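Local coordinates for protein nucleoporin NUP170 (Chaetomium thermophilum, PDB 5HAX) that is a nucleoporin that probably serves as a scaffold component of the nuclear pore complex, at residues V394-L404 against E435-I443. Residues are numbered along the deposited sequence; the frame is centred on the assembly and turned at random.
Sequences VVRKHPNQDML and ENGNRTIEI
Asn-400 and Gly-437 come within 5.7 Å at their CA atoms, where the loop joining strands 390-395 and 403-409 meets the type II turn Glu-435 to Asn-438; Gly-437 N gives a weak hydrogen bond to Asn-400 O. Beside it, Asn-436 ND2 donates to Asn-400 OD1 at 2.6 Å, the donor tilted 29° from the carbonyl plane and the two amides well out of parallel. Deeper in, Thr-440 N meets Asp-402 OD2 at 2.8 Å, nearly in line with its C-O bond, while Arg-396 forms a side-on salt bridge with the same carboxylate, NE to OD1 and NH1 to OD2. With both oxygens gripped by Arg-396 and OD2 also held by the Thr-440 amide, from the opposite face to NH1, the carboxylate's rotation is probably fixed. A bend at chi3 (-90°) lays one face of the Arg-396 guanidinium against that of Arg-439, planes 33° apart; the nearby Asp-402 carboxylate probably offsets the two positive charges. A methionine in place of Arg-396 would probably leave Asp-402 without its charged mate and freer to turn. Val-394 CG2 packs on Thr-440 CG2 at 3.8 Å. The contact thus joins two neighbouring beta-propeller sheets: Val-394 also touches Leu-382 of strand 380-386, and Thr-440 rests on Val-476 of strand 473-478.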
loop_
_atom_site.group_PDB
_atom_site.type_symbol
_atom_site.label_atom_id
_atom_site.label_comp_id
_atom_site.label_asym_id
_atom_site.label_seq_id
_atom_site.Cartn_x
_atom_site.Cartn_y
_atom_site.Cartn_z
ATOM N N VAL A 394 7.573 8.472 -14.980
ATOM C CA VAL A 394 8.905 8.594 -15.564
ATOM C C VAL A 394 8.775 9.538 -16.754
ATOM O O VAL A 394 8.258 9.160 -17.807
ATOM C CB VAL A 394 9.464 7.233 -15.982
ATOM C CG1 VAL A 394 10.871 7.382 -16.549
ATOM C CG2 VAL A 394 9.454 6.266 -14.806
ATOM N N VAL A 395 9.246 10.774 -16.588
ATOM C CA VAL A 395 9.187 11.792 -17.632
ATOM C C VAL A 395 10.521 11.797 -18.361
ATOM O O VAL A 395 11.581 11.904 -17.731
ATOM C CB VAL A 395 8.873 13.180 -17.048
ATOM C CG1 VAL A 395 8.792 14.218 -18.159
ATOM C CG2 VAL A 395 7.571 13.141 -16.261
ATOM N N ARG A 396 10.465 11.696 -19.688
ATOM C CA ARG A 396 11.650 11.503 -20.512
ATOM C C ARG A 396 11.803 12.658 -21.495
ATOM O O ARG A 396 11.874 12.448 -22.710
ATOM C CB ARG A 396 11.546 10.154 -21.235
ATOM C CG ARG A 396 12.869 9.477 -21.537
ATOM C CD ARG A 396 12.674 7.975 -21.714
ATOM N NE ARG A 396 12.806 7.242 -20.456
ATOM C CZ ARG A 396 12.454 5.970 -20.287
ATOM N NH1 ARG A 396 12.620 5.384 -19.109
ATOM N NH2 ARG A 396 11.931 5.280 -21.292
ATOM N N LYS A 397 11.850 13.890 -20.973
ATOM C CA LYS A 397 11.983 15.060 -21.837
ATOM C C LYS A 397 13.291 15.040 -22.611
ATOM O O LYS A 397 13.349 15.532 -23.745
ATOM C CB LYS A 397 11.887 16.340 -21.010
ATOM C CG LYS A 397 10.465 16.769 -20.696
ATOM C CD LYS A 397 10.441 18.061 -19.900
ATOM C CE LYS A 397 9.019 18.548 -19.672
ATOM N NZ LYS A 397 8.318 18.861 -20.948
ATOM N N HIS A 398 14.346 14.485 -22.020
ATOM C CA HIS A 398 15.633 14.343 -22.672
ATOM C C HIS A 398 15.990 12.866 -22.785
ATOM O O HIS A 398 15.642 12.072 -21.907
ATOM C CB HIS A 398 16.719 15.094 -21.895
ATOM C CG HIS A 398 16.345 16.506 -21.567
ATOM N ND1 HIS A 398 16.306 17.505 -22.516
ATOM C CD2 HIS A 398 15.975 17.083 -20.399
ATOM C CE1 HIS A 398 15.936 18.638 -21.946
ATOM N NE2 HIS A 398 15.730 18.409 -20.661
ATOM N N PRO A 399 16.683 12.466 -23.853
ATOM C CA PRO A 399 16.848 11.036 -24.137
ATOM C C PRO A 399 17.900 10.344 -23.287
ATOM O O PRO A 399 18.083 9.131 -23.433
ATOM C CB PRO A 399 17.251 11.034 -25.619
ATOM C CG PRO A 399 17.864 12.399 -25.873
ATOM C CD PRO A 399 17.572 13.289 -24.689
ATOM N N ASN A 400 18.584 11.075 -22.407
ATOM C CA ASN A 400 19.630 10.514 -21.562
ATOM C C ASN A 400 19.249 10.428 -20.094
ATOM O O ASN A 400 19.695 9.502 -19.411
ATOM C CB ASN A 400 20.910 11.348 -21.683
ATOM C CG ASN A 400 20.781 12.707 -21.023
ATOM O OD1 ASN A 400 21.217 12.902 -19.888
ATOM N ND2 ASN A 400 20.172 13.653 -21.729
ATOM N N GLN A 401 18.434 11.356 -19.595
ATOM C CA GLN A 401 18.130 11.466 -18.175
ATOM C C GLN A 401 16.628 11.391 -17.957
ATOM O O GLN A 401 15.867 12.142 -18.577
ATOM C CB GLN A 401 18.675 12.778 -17.606
ATOM C CG GLN A 401 18.627 12.860 -16.090
ATOM C CD GLN A 401 19.088 14.206 -15.563
ATOM O OE1 GLN A 401 19.181 15.181 -16.310
ATOM N NE2 GLN A 401 19.382 14.266 -14.270
ATOM N N ASP A 402 16.207 10.488 -17.074
ATOM C CA ASP A 402 14.821 10.418 -16.637
ATOM C C ASP A 402 14.609 11.335 -15.442
ATOM O O ASP A 402 15.490 11.480 -14.591
ATOM C CB ASP A 402 14.436 8.986 -16.256
ATOM C CG ASP A 402 14.342 8.061 -17.453
ATOM O OD1 ASP A 402 14.400 8.553 -18.598
ATOM O OD2 ASP A 402 14.195 6.837 -17.245
ATOM N N MET A 403 13.436 11.961 -15.393
ATOM C CA MET A 403 12.984 12.717 -14.231
ATOM C C MET A 403 11.773 12.009 -13.644
ATOM O O MET A 403 10.866 11.607 -14.383
ATOM C CB MET A 403 12.628 14.160 -14.601
ATOM C CG MET A 403 13.806 15.013 -15.063
ATOM S SD MET A 403 15.149 15.149 -13.858
ATOM C CE MET A 403 14.295 15.824 -12.433
ATOM N N LEU A 404 11.761 11.858 -12.323
ATOM C CA LEU A 404 10.712 11.127 -11.621
ATOM C C LEU A 404 9.787 12.122 -10.931
ATOM O O LEU A 404 10.202 12.822 -10.002
ATOM C CB LEU A 404 11.324 10.166 -10.603
ATOM C CG LEU A 404 10.846 8.720 -10.680
ATOM C CD1 LEU A 404 11.323 8.079 -11.972
ATOM C CD2 LEU A 404 11.337 7.942 -9.468
ATOM N N GLU A 435 20.438 10.364 -11.850
ATOM C CA GLU A 435 21.664 10.836 -12.476
ATOM C C GLU A 435 21.667 10.539 -13.975
ATOM O O GLU A 435 20.875 9.742 -14.485
ATOM C CB GLU A 435 22.885 10.196 -11.814
ATOM C CG GLU A 435 23.131 10.667 -10.389
ATOM C CD GLU A 435 24.383 10.061 -9.781
ATOM O OE1 GLU A 435 24.792 10.512 -8.689
ATOM O OE2 GLU A 435 24.956 9.135 -10.392
ATOM N N ASN A 436 22.580 11.206 -14.680
ATOM C CA ASN A 436 22.730 10.998 -16.114
ATOM C C ASN A 436 23.086 9.547 -16.406
ATOM O O ASN A 436 24.027 8.997 -15.827
ATOM C CB ASN A 436 23.805 11.934 -16.669
ATOM C CG ASN A 436 24.274 11.533 -18.057
ATOM O OD1 ASN A 436 25.404 11.075 -18.235
ATOM N ND2 ASN A 436 23.408 11.702 -19.049
ATOM N N GLY A 437 22.321 8.928 -17.304
ATOM C CA GLY A 437 22.500 7.541 -17.666
ATOM C C GLY A 437 21.500 6.596 -17.034
ATOM O O GLY A 437 21.357 5.463 -17.507
ATOM N N ASN A 438 20.807 7.027 -15.981
ATOM C CA ASN A 438 19.815 6.192 -15.314
ATOM C C ASN A 438 18.540 6.165 -16.146
ATOM O O ASN A 438 17.821 7.167 -16.226
ATOM C CB ASN A 438 19.530 6.708 -13.907
ATOM C CG ASN A 438 20.500 6.164 -12.873
ATOM O OD1 ASN A 438 20.361 5.030 -12.412
ATOM N ND2 ASN A 438 21.482 6.974 -12.497
ATOM N N ARG A 439 18.263 5.025 -16.772
ATOM C CA ARG A 439 16.997 4.779 -17.449
ATOM C C ARG A 439 16.135 3.903 -16.550
ATOM O O ARG A 439 16.505 2.762 -16.251
ATOM C CB ARG A 439 17.216 4.105 -18.802
ATOM C CG ARG A 439 15.945 3.938 -19.622
ATOM C CD ARG A 439 16.223 3.233 -20.939
ATOM N NE ARG A 439 15.225 3.557 -21.954
ATOM C CZ ARG A 439 15.220 4.680 -22.666
ATOM N NH1 ARG A 439 14.273 4.892 -23.570
ATOM N NH2 ARG A 439 16.161 5.598 -22.474
ATOM N N THR A 440 14.996 4.435 -16.115
ATOM C CA THR A 440 14.094 3.669 -15.267
ATOM C C THR A 440 13.451 2.543 -16.066
ATOM O O THR A 440 13.032 2.731 -17.211
ATOM C CB THR A 440 13.016 4.579 -14.676
ATOM O OG1 THR A 440 13.637 5.674 -13.990
ATOM C CG2 THR A 440 12.129 3.808 -13.699
ATOM N N ILE A 441 13.379 1.366 -15.451
ATOM C CA ILE A 441 12.834 0.169 -16.080
ATOM C C ILE A 441 11.520 -0.248 -15.432
ATOM O O ILE A 441 10.542 -0.538 -16.121
ATOM C CB ILE A 441 13.862 -0.985 -16.037
ATOM C CG1 ILE A 441 15.068 -0.640 -16.918
ATOM C CG2 ILE A 441 13.227 -2.299 -16.497
ATOM C CD1 ILE A 441 16.245 -1.567 -16.740
ATOM N N GLU A 442 11.480 -0.285 -14.103
ATOM C CA GLU A 442 10.320 -0.802 -13.393
ATOM C C GLU A 442 10.308 -0.227 -11.985
ATOM O O GLU A 442 11.359 0.105 -11.429
ATOM C CB GLU A 442 10.342 -2.335 -13.352
ATOM C CG GLU A 442 9.004 -2.976 -13.037
ATOM C CD GLU A 442 9.090 -4.489 -12.941
ATOM O OE1 GLU A 442 10.128 -5.058 -13.344
ATOM O OE2 GLU A 442 8.119 -5.111 -12.459
ATOM N N ILE A 443 9.108 -0.109 -11.421
ATOM C CA ILE A 443 8.914 0.367 -10.057
ATOM C C ILE A 443 7.917 -0.562 -9.380
ATOM O O ILE A 443 6.825 -0.794 -9.910
ATOM C CB ILE A 443 8.416 1.826 -10.020
ATOM C CG1 ILE A 443 9.444 2.748 -10.685
ATOM C CG2 ILE A 443 8.155 2.269 -8.579
ATOM C CD1 ILE A 443 9.011 4.202 -10.792
#